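Local coordinates for solute binding protein MsmE (Bacillus subtilis subsp. subtilis str. 168, PDB 4R6H), which binds melibiose, raffinose and stachyose as the solute-binding subunit of an ABC transporter that imports these sugars, at residues G144-R149 against A266-G271; A158-M163 against G288-P293; V182-A187 against K242-D247; D165-L170 against L235-K240. One frame throughout, in Å; residues are numbered along the deposited sequence.

Contact 1. Residues G144-R149 against A266-G271; sequences GLAYNR and AFTMQG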
loop_
_atom_site.group_PDB
_atom_site.type_symbol
_atom_site.label_atom_id
_atom_site.label_comp_id
_atom_site.label_asym_id
_atom_site.label_seq_id
_atom_site.Cartn_x
_atom_site.Cartn_y
_atom_site.Cartn_z
ATOM N N GLY A 144 1.974 -6.692 -5.081
ATOM C CA GLY A 144 1.877 -8.129 -5.168
ATOM C C GLY A 144 3.098 -8.752 -4.536
ATOM O O GLY A 144 3.385 -8.542 -3.331
ATOM N N LEU A 145 3.859 -9.479 -5.361
ATOM C CA LEU A 145 5.101 -10.093 -4.939
ATOM C C LEU A 145 6.249 -9.601 -5.819
ATOM O O LEU A 145 6.078 -9.505 -7.061
ATOM C CB LEU A 145 5.020 -11.617 -5.085
ATOM C CG LEU A 145 3.929 -12.322 -4.326
ATOM C CD1 LEU A 145 3.831 -13.774 -4.723
ATOM C CD2 LEU A 145 4.169 -12.241 -2.833
ATOM N N ALA A 146 7.388 -9.362 -5.208
ATOM C CA ALA A 146 8.623 -9.089 -5.928
ATOM C C ALA A 146 9.408 -10.386 -6.081
ATOM O O ALA A 146 9.361 -11.264 -5.222
ATOM C CB ALA A 146 9.454 -8.068 -5.208
ATOM N N TYR A 147 10.143 -10.526 -7.199
ATOM C CA TYR A 147 10.824 -11.772 -7.440
ATOM C C TYR A 147 12.043 -11.579 -8.326
ATOM O O TYR A 147 12.129 -10.624 -9.091
ATOM C CB TYR A 147 9.886 -12.793 -8.088
ATOM C CG TYR A 147 9.502 -12.464 -9.503
ATOM C CD1 TYR A 147 8.573 -11.466 -9.803
ATOM C CD2 TYR A 147 10.132 -13.091 -10.576
ATOM C CE1 TYR A 147 8.245 -11.156 -11.124
ATOM C CE2 TYR A 147 9.799 -12.795 -11.863
ATOM C CZ TYR A 147 8.855 -11.830 -12.137
ATOM O OH TYR A 147 8.566 -11.474 -13.456
ATOM N N ASN A 148 12.975 -12.522 -8.219
ATOM C CA ASN A 148 14.192 -12.547 -9.029
ATOM C C ASN A 148 13.901 -13.264 -10.329
ATOM O O ASN A 148 13.672 -14.463 -10.341
ATOM C CB ASN A 148 15.294 -13.240 -8.240
ATOM C CG ASN A 148 16.603 -13.263 -8.952
ATOM O OD1 ASN A 148 16.659 -13.484 -10.175
ATOM N ND2 ASN A 148 17.675 -13.078 -8.202
ATOM N N ARG A 149 13.842 -12.511 -11.425
ATOM C CA ARG A 149 13.457 -13.070 -12.723
ATOM C C ARG A 149 14.392 -14.197 -13.171
ATOM O O ARG A 149 13.930 -15.224 -13.686
ATOM C CB ARG A 149 13.441 -11.984 -13.776
ATOM C CG ARG A 149 12.530 -10.794 -13.505
ATOM C CD ARG A 149 12.630 -9.803 -14.660
ATOM N NE ARG A 149 11.898 -8.558 -14.498
ATOM C CZ ARG A 149 10.648 -8.337 -14.914
ATOM N NH1 ARG A 149 10.157 -7.139 -14.724
ATOM N NH2 ARG A 149 9.927 -9.264 -15.542
ATOM N N ALA A 266 14.387 -15.688 -3.839
ATOM C CA ALA A 266 13.509 -15.787 -5.017
ATOM C C ALA A 266 12.334 -14.817 -4.988
ATOM O O ALA A 266 12.146 -14.057 -5.925
ATOM C CB ALA A 266 13.021 -17.211 -5.227
ATOM N N PHE A 267 11.544 -14.850 -3.922
ATOM C CA PHE A 267 10.361 -13.994 -3.751
ATOM C C PHE A 267 10.422 -13.238 -2.432
ATOM O O PHE A 267 10.952 -13.719 -1.434
ATOM C CB PHE A 267 9.103 -14.818 -3.686
ATOM C CG PHE A 267 8.720 -15.505 -4.957
ATOM C CD1 PHE A 267 7.875 -14.878 -5.872
ATOM C CD2 PHE A 267 9.101 -16.831 -5.199
ATOM C CE1 PHE A 267 7.445 -15.550 -7.002
ATOM C CE2 PHE A 267 8.695 -17.494 -6.350
ATOM C CZ PHE A 267 7.864 -16.862 -7.248
ATOM N N THR A 268 9.774 -12.078 -2.419
ATOM C CA THR A 268 9.512 -11.350 -1.171
ATOM C C THR A 268 8.291 -10.487 -1.388
ATOM O O THR A 268 7.931 -10.229 -2.522
ATOM C CB THR A 268 10.750 -10.563 -0.672
ATOM O OG1 THR A 268 10.566 -10.190 0.688
ATOM C CG2 THR A 268 11.019 -9.312 -1.505
ATOM N N MET A 269 7.618 -10.070 -0.317
ATOM C CA MET A 269 6.484 -9.165 -0.474
ATOM C C MET A 269 6.950 -7.832 -0.969
ATOM O O MET A 269 8.063 -7.377 -0.680
ATOM C CB MET A 269 5.751 -8.969 0.847
ATOM C CG MET A 269 5.181 -10.197 1.533
ATOM S SD MET A 269 3.845 -11.137 0.816
ATOM C CE MET A 269 2.562 -9.864 0.610
ATOM N N GLN A 270 6.104 -7.203 -1.788
ATOM C CA GLN A 270 6.573 -6.013 -2.461
ATOM C C GLN A 270 6.810 -4.863 -1.506
ATOM O O GLN A 270 5.960 -4.556 -0.670
ATOM C CB GLN A 270 5.534 -5.639 -3.455
ATOM C CG GLN A 270 6.053 -4.766 -4.535
ATOM C CD GLN A 270 5.007 -4.659 -5.577
ATOM O OE1 GLN A 270 4.383 -5.672 -5.929
ATOM N NE2 GLN A 270 4.825 -3.476 -6.111
ATOM N N GLY A 271 7.970 -4.228 -1.642
ATOM C CA GLY A 271 8.293 -3.028 -0.868
ATOM C C GLY A 271 8.243 -1.735 -1.681
ATOM O O GLY A 271 8.065 -0.642 -1.124
#
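Tyr147 and Phe267 face each other as an antiparallel non-hydrogen-bonded pair, and both side chains leave the same face of the sheet. The tyrosine ring swings off the neighbouring strand because CG sits between the backbone N and the carbonyl carbon (chi1 69°); what Phe267 meets is therefore the Tyr147 methylene, with CB 3.6 Å from Phe267 CD1. On the other flank of the phenylalanine, Leu145 CD1 comes within 4.3 Å of the same CD1. The second leucine branch, CD2, lies 3.8 Å from Met269 SD, the two chains crossing obliquely. Ala146 and Thr268 form the hydrogen-bonded pair between them, their side chains on the face away from Phe267, where Val287 packs on the alanine methyl: Ala146 N gives a bond of 2.9 Å to Thr268 O, and Thr268 N returns one to Ala146 O. Asn148 N closes the far end on Ala266 O at 2.9 Å. Beyond the last bridge Gln270 extends its chain so that OE1 takes the N-H of Gly144 at 2.8 Å, the donor standing above the amide plane. At Gln270 a leucine would probably leave Gly144 N without that acceptor, with the weak bond from Gln270 N to Gly144 O as the direct bond between these two residues. Helix 163-177 covers the face of Leu145 and Phe267, while strand 287-291 flanks strand 141-148 and strand 182-185 flanks strand 265-269.

Contact 2. Residues A158-M163 against G288-P293; sequences APPETM and GIIPTP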
loop_
_atom_site.group_PDB
_atom_site.type_symbol
_atom_site.label_atom_id
_atom_site.label_comp_id
_atom_site.label_asym_id
_atom_site.label_seq_id
_atom_site.Cartn_x
_atom_site.Cartn_y
_atom_site.Cartn_z
ATOM N N ALA A 158 7.118 -20.478 -14.139
ATOM C CA ALA A 158 6.275 -19.386 -14.594
ATOM C C ALA A 158 5.764 -18.591 -13.386
ATOM O O ALA A 158 5.619 -19.142 -12.309
ATOM C CB ALA A 158 5.089 -19.906 -15.379
ATOM N N PRO A 159 5.465 -17.302 -13.571
ATOM C CA PRO A 159 4.920 -16.547 -12.445
ATOM C C PRO A 159 3.645 -17.170 -11.870
ATOM O O PRO A 159 2.708 -17.444 -12.620
ATOM C CB PRO A 159 4.627 -15.155 -13.039
ATOM C CG PRO A 159 5.223 -15.136 -14.410
ATOM C CD PRO A 159 5.430 -16.555 -14.848
ATOM N N PRO A 160 3.604 -17.382 -10.538
ATOM C CA PRO A 160 2.425 -18.031 -9.985
ATOM C C PRO A 160 1.200 -17.111 -9.865
ATOM O O PRO A 160 1.336 -15.940 -9.429
ATOM C CB PRO A 160 2.898 -18.487 -8.590
ATOM C CG PRO A 160 3.979 -17.537 -8.238
ATOM C CD PRO A 160 4.679 -17.237 -9.534
ATOM N N GLU A 161 0.031 -17.650 -10.214
ATOM C CA GLU A 161 -1.217 -16.910 -10.219
ATOM C C GLU A 161 -2.164 -17.330 -9.081
ATOM O O GLU A 161 -3.221 -16.693 -8.889
ATOM C CB GLU A 161 -1.945 -17.089 -11.564
ATOM C CG GLU A 161 -1.086 -16.608 -12.741
ATOM C CD GLU A 161 -1.730 -16.787 -14.116
ATOM O OE1 GLU A 161 -2.904 -17.177 -14.219
ATOM O OE2 GLU A 161 -1.020 -16.545 -15.109
ATOM N N THR A 162 -1.818 -18.409 -8.389
ATOM C CA THR A 162 -2.630 -18.929 -7.291
ATOM C C THR A 162 -1.710 -19.229 -6.124
ATOM O O THR A 162 -0.496 -19.449 -6.296
ATOM C CB THR A 162 -3.373 -20.234 -7.667
ATOM O OG1 THR A 162 -2.425 -21.327 -7.736
ATOM C CG2 THR A 162 -4.144 -20.113 -8.998
ATOM N N MET A 163 -2.285 -19.237 -4.919
ATOM C CA MET A 163 -1.519 -19.609 -3.728
ATOM C C MET A 163 -0.883 -20.994 -3.846
ATOM O O MET A 163 0.276 -21.188 -3.498
ATOM C CB MET A 163 -2.376 -19.520 -2.477
ATOM C CG MET A 163 -1.665 -19.890 -1.215
ATOM S SD MET A 163 -0.429 -18.686 -0.722
ATOM C CE MET A 163 -1.436 -17.572 0.283
ATOM N N GLY A 288 11.429 -8.272 -10.703
ATOM C CA GLY A 288 10.122 -7.985 -11.242
ATOM C C GLY A 288 9.055 -8.018 -10.169
ATOM O O GLY A 288 9.323 -8.395 -9.036
ATOM N N ILE A 289 7.853 -7.610 -10.551
ATOM C CA ILE A 289 6.682 -7.764 -9.676
ATOM C C ILE A 289 5.567 -8.483 -10.405
ATOM O O ILE A 289 5.448 -8.409 -11.635
ATOM C CB ILE A 289 6.177 -6.411 -9.070
ATOM C CG1 ILE A 289 5.892 -5.388 -10.176
ATOM C CG2 ILE A 289 7.193 -5.881 -8.090
ATOM C CD1 ILE A 289 5.125 -4.163 -9.764
ATOM N N ILE A 290 4.766 -9.206 -9.635
ATOM C CA ILE A 290 3.542 -9.827 -10.090
ATOM C C ILE A 290 2.431 -9.484 -9.110
ATOM O O ILE A 290 2.696 -9.186 -7.959
ATOM C CB ILE A 290 3.672 -11.376 -10.244
ATOM C CG1 ILE A 290 4.055 -12.031 -8.925
ATOM C CG2 ILE A 290 4.662 -11.702 -11.341
ATOM C CD1 ILE A 290 4.192 -13.540 -9.080
ATOM N N PRO A 291 1.169 -9.563 -9.584
ATOM C CA PRO A 291 0.044 -9.310 -8.707
ATOM C C PRO A 291 -0.010 -10.346 -7.573
ATOM O O PRO A 291 0.617 -11.417 -7.647
ATOM C CB PRO A 291 -1.175 -9.494 -9.624
ATOM C CG PRO A 291 -0.691 -9.567 -10.999
ATOM C CD PRO A 291 0.774 -9.813 -10.972
ATOM N N THR A 292 -0.782 -10.037 -6.558
ATOM C CA THR A 292 -1.020 -10.973 -5.456
ATOM C C THR A 292 -1.768 -12.179 -5.989
ATOM O O THR A 292 -2.818 -12.015 -6.608
ATOM C CB THR A 292 -1.851 -10.310 -4.334
ATOM O OG1 THR A 292 -1.141 -9.171 -3.824
ATOM C CG2 THR A 292 -2.071 -11.256 -3.178
ATOM N N PRO A 293 -1.228 -13.399 -5.776
ATOM C CA PRO A 293 -1.962 -14.580 -6.234
ATOM C C PRO A 293 -3.352 -14.719 -5.632
ATOM O O PRO A 293 -3.576 -14.387 -4.462
ATOM C CB PRO A 293 -1.068 -15.721 -5.781
ATOM C CG PRO A 293 0.325 -15.159 -5.777
ATOM C CD PRO A 293 0.110 -13.730 -5.283
HETATM O O HOH W 1 0.119 -13.519 -9.541
#
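Ile290 on the strand and Pro293 just beyond it carry one side of this contact, and the loop that leads into helix 163-177 lies against them. Pro293, with the most buried surface of the contact, sets its ring against backbone rather than side chains: CB is 3.6 Å from Thr162 C. Its CG is 3.9 Å from Pro160 O. A compact, rigid ring suits this place, since it packs beside the loop without bringing a polar group. Ile290 divides its two branches between the paired prolines. CG1 stands between the backbone N and the carbonyl carbon (chi1 59°), which carries CD1 to Pro160, 3.8 Å from CD and nearly at a right angle to that side chain; CG2 turns to Pro159 CB, also at 3.8 Å. Pro160 thus presents its ring to the isoleucine and its carbonyl to a water, which donates to Pro160 O at 2.7 Å and to Pro291 O at 2.9 Å. No direct hydrogen bond joins the two segments, so this water provides a polar link, and Glu161 and Met163 make backbone bonds to Ala294 just beyond. Thr162 caps helix 163-177, its OG1 accepting from Asp165 N. The result is a proline-rich connection between helices 149-155 and 163-177, packed on the end of strand 287-291: a loop ending in a threonine N-cap, fastened to the sheet of an alpha/beta lobe in a bacterial solute-binding protein.

Contact 3. Residues V182-A187 against K242-D247; sequences VPFWFA and KLINID
Here the loop that follows helix 229-240 packs on the broken strand 182-185, just after the Schellman motif in which Lys242, at positive phi, ends the helix. Asn245 carries the contact. Its CG lies between the backbone N and the carbonyl carbon (chi1 42°), and from there the amide reads both polar atoms of Phe186: OD1 accepts from Phe186 N at 2.8 Å and ND2 donates to Phe186 O at 3.0 Å, each nearly straight at the hydrogen. The second N-H of ND2 goes to Asp247 OD1, which it meets from above the carboxylate plane. The same amide lies over one face of the Trp185 indole, toward the rim near CD1 and NE1, the planes 16° apart and Asn245 CG 3.5 Å from Trp185 CD1. A leucine in place of Asn245 would probably leave both backbone atoms of Phe186 without these partners and take one donor from Asp247 OD1. Apolar side chains pack beside this grip: Val182 CG1 lies 3.8 Å from Asn245 CB, and Ile244 CG2 reaches the edge of the Phe186 ring. Pro183 CB presses on Leu243 O at 3.3 Å, while the bond from Phe184 N to that oxygen is weak. Water joins Trp185 NE1 to Asp247 OD2. Phe184 O and Asn245 N are buried without hydrogen-bond partners, though Ile244 CA makes a C-H...O contact of 3.1 Å to Phe184 O; the polar hold of the loop rests chiefly on one asparagine, whose oxygen and both N-H groups are all engaged.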
loop_
_atom_site.group_PDB
_atom_site.type_symbol
_atom_site.label_atom_id
_atom_site.label_comp_id
_atom_site.label_asym_id
_atom_site.label_seq_id
_atom_site.Cartn_x
_atom_site.Cartn_y
_atom_site.Cartn_z
ATOM N N VAL A 182 16.790 -18.635 -0.649
ATOM C CA VAL A 182 15.560 -18.505 0.180
ATOM C C VAL A 182 14.356 -18.378 -0.743
ATOM O O VAL A 182 14.289 -17.415 -1.539
ATOM C CB VAL A 182 15.617 -17.307 1.100
ATOM C CG1 VAL A 182 14.314 -17.201 1.853
ATOM C CG2 VAL A 182 16.802 -17.390 2.063
ATOM N N PRO A 183 13.369 -19.300 -0.635
ATOM C CA PRO A 183 12.287 -19.183 -1.597
ATOM C C PRO A 183 11.423 -17.930 -1.348
ATOM O O PRO A 183 11.093 -17.236 -2.343
ATOM C CB PRO A 183 11.498 -20.486 -1.432
ATOM C CG PRO A 183 12.500 -21.436 -0.855
ATOM C CD PRO A 183 13.383 -20.640 0.001
ATOM N N PHE A 184 11.089 -17.622 -0.088
ATOM C CA PHE A 184 10.213 -16.476 0.225
ATOM C C PHE A 184 10.756 -15.833 1.460
ATOM O O PHE A 184 10.774 -16.443 2.491
ATOM C CB PHE A 184 8.822 -17.030 0.433
ATOM C CG PHE A 184 7.720 -16.019 0.617
ATOM C CD1 PHE A 184 7.790 -14.728 0.085
ATOM C CD2 PHE A 184 6.536 -16.415 1.229
ATOM C CE1 PHE A 184 6.723 -13.849 0.208
ATOM C CE2 PHE A 184 5.456 -15.544 1.333
ATOM C CZ PHE A 184 5.565 -14.258 0.847
ATOM N N TRP A 185 11.262 -14.621 1.363
ATOM C CA TRP A 185 12.039 -14.000 2.434
ATOM C C TRP A 185 11.263 -12.975 3.200
ATOM O O TRP A 185 10.568 -12.161 2.625
ATOM C CB TRP A 185 13.292 -13.334 1.848
ATOM C CG TRP A 185 14.303 -12.867 2.843
ATOM C CD1 TRP A 185 15.380 -13.561 3.319
ATOM C CD2 TRP A 185 14.389 -11.567 3.400
ATOM N NE1 TRP A 185 16.108 -12.780 4.183
ATOM C CE2 TRP A 185 15.533 -11.538 4.250
ATOM C CE3 TRP A 185 13.617 -10.412 3.284
ATOM C CZ2 TRP A 185 15.891 -10.391 4.978
ATOM C CZ3 TRP A 185 13.982 -9.288 3.999
ATOM C CH2 TRP A 185 15.121 -9.274 4.806
ATOM N N PHE A 186 11.353 -13.067 4.526
ATOM C CA PHE A 186 10.748 -12.108 5.457
ATOM C C PHE A 186 11.755 -11.452 6.360
ATOM O O PHE A 186 12.586 -12.134 6.988
ATOM C CB PHE A 186 9.716 -12.819 6.400
ATOM C CG PHE A 186 8.403 -13.117 5.753
ATOM C CD1 PHE A 186 8.234 -14.266 5.029
ATOM C CD2 PHE A 186 7.348 -12.245 5.864
ATOM C CE1 PHE A 186 7.022 -14.561 4.422
ATOM C CE2 PHE A 186 6.130 -12.514 5.282
ATOM C CZ PHE A 186 5.967 -13.687 4.545
ATOM N N ALA A 187 11.603 -10.156 6.488
ATOM C CA ALA A 187 12.357 -9.404 7.497
ATOM C C ALA A 187 11.528 -9.437 8.815
ATOM O O ALA A 187 10.979 -8.420 9.228
ATOM C CB ALA A 187 12.618 -7.989 7.035
ATOM N N LYS A 242 10.550 -25.085 5.341
ATOM C CA LYS A 242 11.751 -24.306 5.041
ATOM C C LYS A 242 11.597 -23.557 3.728
ATOM O O LYS A 242 12.544 -23.467 2.932
ATOM C CB LYS A 242 13.008 -25.197 5.055
ATOM C CG LYS A 242 13.198 -25.922 6.398
ATOM C CD LYS A 242 12.684 -27.360 6.320
ATOM C CE LYS A 242 12.648 -28.044 7.680
ATOM N NZ LYS A 242 13.978 -28.069 8.342
ATOM N N LEU A 243 10.402 -23.010 3.517
ATOM C CA LEU A 243 10.143 -22.198 2.292
ATOM C C LEU A 243 10.346 -20.718 2.568
ATOM O O LEU A 243 10.395 -19.920 1.640
ATOM C CB LEU A 243 8.761 -22.420 1.801
ATOM C CG LEU A 243 8.399 -23.900 1.596
ATOM C CD1 LEU A 243 6.974 -24.076 1.112
ATOM C CD2 LEU A 243 9.411 -24.556 0.674
ATOM N N ILE A 244 10.427 -20.351 3.837
ATOM C CA ILE A 244 10.853 -19.022 4.253
ATOM C C ILE A 244 12.249 -19.109 4.861
ATOM O O ILE A 244 12.786 -20.215 5.096
ATOM C CB ILE A 244 9.791 -18.299 5.139
ATOM C CG1 ILE A 244 9.517 -19.083 6.425
ATOM C CG2 ILE A 244 8.501 -18.066 4.355
ATOM C CD1 ILE A 244 8.794 -18.263 7.486
ATOM N N ASN A 245 12.890 -17.969 5.045
ATOM C CA ASN A 245 14.176 -17.950 5.656
ATOM C C ASN A 245 14.150 -18.485 7.099
ATOM O O ASN A 245 13.281 -18.146 7.894
ATOM C CB ASN A 245 14.840 -16.568 5.609
ATOM C CG ASN A 245 13.908 -15.398 5.916
ATOM O OD1 ASN A 245 12.788 -15.335 5.421
ATOM N ND2 ASN A 245 14.404 -14.439 6.673
ATOM N N ILE A 246 15.155 -19.294 7.396
ATOM C CA ILE A 246 15.324 -19.895 8.724
ATOM C C ILE A 246 15.427 -18.854 9.826
ATOM O O ILE A 246 14.919 -19.083 10.929
ATOM C CB ILE A 246 16.553 -20.868 8.735
ATOM C CG1 ILE A 246 16.580 -21.727 10.013
ATOM C CG2 ILE A 246 17.859 -20.124 8.579
ATOM C CD1 ILE A 246 15.426 -22.701 10.134
ATOM N N ASP A 247 16.025 -17.700 9.512
ATOM C CA ASP A 247 16.225 -16.593 10.431
ATOM C C ASP A 247 15.126 -15.537 10.369
ATOM O O ASP A 247 15.355 -14.414 10.750
ATOM C CB ASP A 247 17.597 -15.938 10.219
ATOM C CG ASP A 247 17.702 -15.143 8.896
ATOM O OD1 ASP A 247 16.915 -15.423 7.977
ATOM O OD2 ASP A 247 18.581 -14.242 8.819
HETATM O O HOH W 2 18.218 -13.471 6.079
#

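Contact 4. Residues D165-L170 against L235-K240; sequences DFIKAL and LKQMQK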
loop_
_atom_site.group_PDB
_atom_site.type_symbol
_atom_site.label_atom_id
_atom_site.label_comp_id
_atom_site.label_asym_id
_atom_site.label_seq_id
_atom_site.Cartn_x
_atom_site.Cartn_y
_atom_site.Cartn_z
ATOM N N ASP A 165 -0.046 -22.592 -6.612
ATOM C CA ASP A 165 1.071 -22.534 -7.549
ATOM C C ASP A 165 2.275 -21.790 -6.970
ATOM O O ASP A 165 3.436 -22.110 -7.232
ATOM C CB ASP A 165 0.622 -21.924 -8.855
ATOM C CG ASP A 165 -0.180 -22.894 -9.708
ATOM O OD1 ASP A 165 -0.166 -24.113 -9.420
ATOM O OD2 ASP A 165 -0.846 -22.412 -10.617
ATOM N N PHE A 166 2.007 -20.792 -6.119
ATOM C CA PHE A 166 3.074 -20.078 -5.420
ATOM C C PHE A 166 3.871 -21.022 -4.507
ATOM O O PHE A 166 5.077 -21.099 -4.549
ATOM C CB PHE A 166 2.421 -18.894 -4.653
ATOM C CG PHE A 166 3.392 -18.042 -3.848
ATOM C CD1 PHE A 166 4.650 -17.663 -4.311
ATOM C CD2 PHE A 166 3.005 -17.597 -2.591
ATOM C CE1 PHE A 166 5.499 -16.911 -3.538
ATOM C CE2 PHE A 166 3.830 -16.805 -1.830
ATOM C CZ PHE A 166 5.087 -16.466 -2.300
ATOM N N ILE A 167 3.142 -21.725 -3.642
ATOM C CA ILE A 167 3.773 -22.651 -2.706
ATOM C C ILE A 167 4.545 -23.753 -3.481
ATOM O O ILE A 167 5.646 -24.087 -3.104
ATOM C CB ILE A 167 2.730 -23.252 -1.751
ATOM C CG1 ILE A 167 2.178 -22.152 -0.856
ATOM C CG2 ILE A 167 3.341 -24.412 -0.963
ATOM C CD1 ILE A 167 0.989 -22.628 -0.073
ATOM N N LYS A 168 3.957 -24.231 -4.575
ATOM C CA LYS A 168 4.651 -25.220 -5.410
ATOM C C LYS A 168 5.970 -24.646 -5.962
ATOM O O LYS A 168 7.035 -25.290 -5.888
ATOM C CB LYS A 168 3.755 -25.684 -6.532
ATOM C CG LYS A 168 4.335 -26.813 -7.380
ATOM C CD LYS A 168 3.208 -27.361 -8.258
ATOM C CE LYS A 168 3.712 -28.157 -9.437
ATOM N NZ LYS A 168 2.535 -28.562 -10.256
ATOM N N ALA A 169 5.935 -23.390 -6.410
ATOM C CA ALA A 169 7.183 -22.747 -6.841
ATOM C C ALA A 169 8.223 -22.673 -5.736
ATOM O O ALA A 169 9.404 -22.861 -5.958
ATOM C CB ALA A 169 6.904 -21.345 -7.383
ATOM N N LEU A 170 7.791 -22.316 -4.515
ATOM C CA LEU A 170 8.700 -22.257 -3.379
ATOM C C LEU A 170 9.347 -23.603 -3.133
ATOM O O LEU A 170 10.524 -23.695 -2.887
ATOM C CB LEU A 170 7.947 -21.768 -2.105
ATOM C CG LEU A 170 7.320 -20.376 -2.216
ATOM C CD1 LEU A 170 6.758 -20.020 -0.860
ATOM C CD2 LEU A 170 8.324 -19.321 -2.692
ATOM N N LEU A 235 1.273 -19.871 6.426
ATOM C CA LEU A 235 2.529 -19.320 6.948
ATOM C C LEU A 235 3.311 -20.369 7.752
ATOM O O LEU A 235 4.500 -20.497 7.627
ATOM C CB LEU A 235 2.260 -18.049 7.777
ATOM C CG LEU A 235 3.482 -17.216 8.187
ATOM C CD1 LEU A 235 4.325 -16.871 6.971
ATOM C CD2 LEU A 235 3.034 -15.966 8.969
ATOM N N LYS A 236 2.592 -21.162 8.535
ATOM C CA LYS A 236 3.190 -22.226 9.307
ATOM C C LYS A 236 3.730 -23.340 8.408
ATOM O O LYS A 236 4.826 -23.820 8.694
ATOM C CB LYS A 236 2.188 -22.776 10.334
ATOM C CG LYS A 236 2.859 -23.755 11.324
ATOM C CD LYS A 236 3.806 -22.985 12.242
ATOM C CE LYS A 236 4.440 -23.890 13.282
ATOM N NZ LYS A 236 5.305 -23.094 14.183
ATOM N N GLN A 237 2.993 -23.676 7.353
ATOM C CA GLN A 237 3.518 -24.591 6.311
ATOM C C GLN A 237 4.821 -24.101 5.722
ATOM O O GLN A 237 5.829 -24.822 5.630
ATOM C CB GLN A 237 2.512 -24.758 5.207
ATOM C CG GLN A 237 1.307 -25.529 5.613
ATOM C CD GLN A 237 0.230 -25.466 4.563
ATOM O OE1 GLN A 237 0.510 -25.333 3.341
ATOM N NE2 GLN A 237 -1.013 -25.564 5.012
ATOM N N MET A 238 4.858 -22.823 5.378
ATOM C CA MET A 238 6.079 -22.278 4.796
ATOM C C MET A 238 7.223 -22.351 5.781
ATOM O O MET A 238 8.335 -22.669 5.424
ATOM C CB MET A 238 5.844 -20.813 4.369
ATOM C CG MET A 238 4.819 -20.699 3.272
ATOM S SD MET A 238 4.379 -18.954 2.944
ATOM C CE MET A 238 3.467 -19.113 1.422
ATOM N N GLN A 239 6.977 -22.018 7.044
ATOM C CA GLN A 239 8.027 -22.133 8.037
ATOM C C GLN A 239 8.503 -23.585 8.182
ATOM O O GLN A 239 9.687 -23.904 8.090
ATOM C CB GLN A 239 7.517 -21.609 9.372
ATOM C CG GLN A 239 8.552 -21.628 10.470
ATOM C CD GLN A 239 7.928 -21.600 11.852
ATOM O OE1 GLN A 239 7.042 -22.400 12.151
ATOM N NE2 GLN A 239 8.397 -20.701 12.699
ATOM N N LYS A 240 7.577 -24.481 8.429
ATOM C CA LYS A 240 7.971 -25.866 8.709
ATOM C C LYS A 240 8.723 -26.509 7.551
ATOM O O LYS A 240 9.679 -27.281 7.775
ATOM C CB LYS A 240 6.765 -26.707 9.059
ATOM C CG LYS A 240 7.151 -27.953 9.858
ATOM C CD LYS A 240 5.942 -28.746 10.292
ATOM C CE LYS A 240 6.339 -30.075 10.940
ATOM N NZ LYS A 240 5.230 -31.085 10.831
#
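Phe166 is the first residue of segment 165-170 to meet the other helix, through ring atom CE2, which lies 4.0 Å from Met238 CE. With CG anti to the backbone N (chi1 179°), the phenylalanine brings its ring to the methionine methyl, the side chains crossing at about a right angle. At the next residue the partner is the same. Ile167 points toward segment 235-240, and its CG1 stands 4.0 Å from Met238 CE; its CD1 skirts the amide oxygen of Gln237, OE1, at 4.4 Å, on the more open side. Leu170 adds the third contact, with CD1 4.1 Å from Met238 CE and the same CD1 over one face of the Phe166 ring, toward its rim. Met238 can serve all three because its chain is extended beyond CG and spans a wide gap: the short helix axes run nearly parallel, 9° apart, but 11.7 Å from each other. Phe184 and Ile244 also touch Met238, and Phe184 and Phe267 meet the Phe166 ring edge-to-face. No hydrogen bond crosses between the two segments. Their direct contact is therefore dispersive and hydrophobic, and a long, flexible, unbranched thioether suits a place where one methyl must settle among an aromatic ring and two aliphatic chains.

How the contacts relate
Contacts 1 to 3 share one mixed sheet. Contacts 1 and 2, with centres 9 Å apart, meet where Leu145 N bonds to Ile290 O at 2.9 Å; contacts 1 and 3 meet where Ala266 N bonds to Val182 O, also at 2.9 Å, and Thr268 OG1 pairs with Trp185 O. Contact 4 lies on the helical layer: Phe166 CE1 is 3.7 Å from Leu145 CD1, tying it to contact 1, and Pro160 CB is 3.5 Å from Phe166 N, tying it to contact 2. Leu243 N, 2.8 Å from Met238 O, joins contacts 3 and 4. Contacts 2 and 3 do not touch, their nearest atoms being about 7 Å apart. All four lie in one lobe of this sugar-binding protein, captured in an open form.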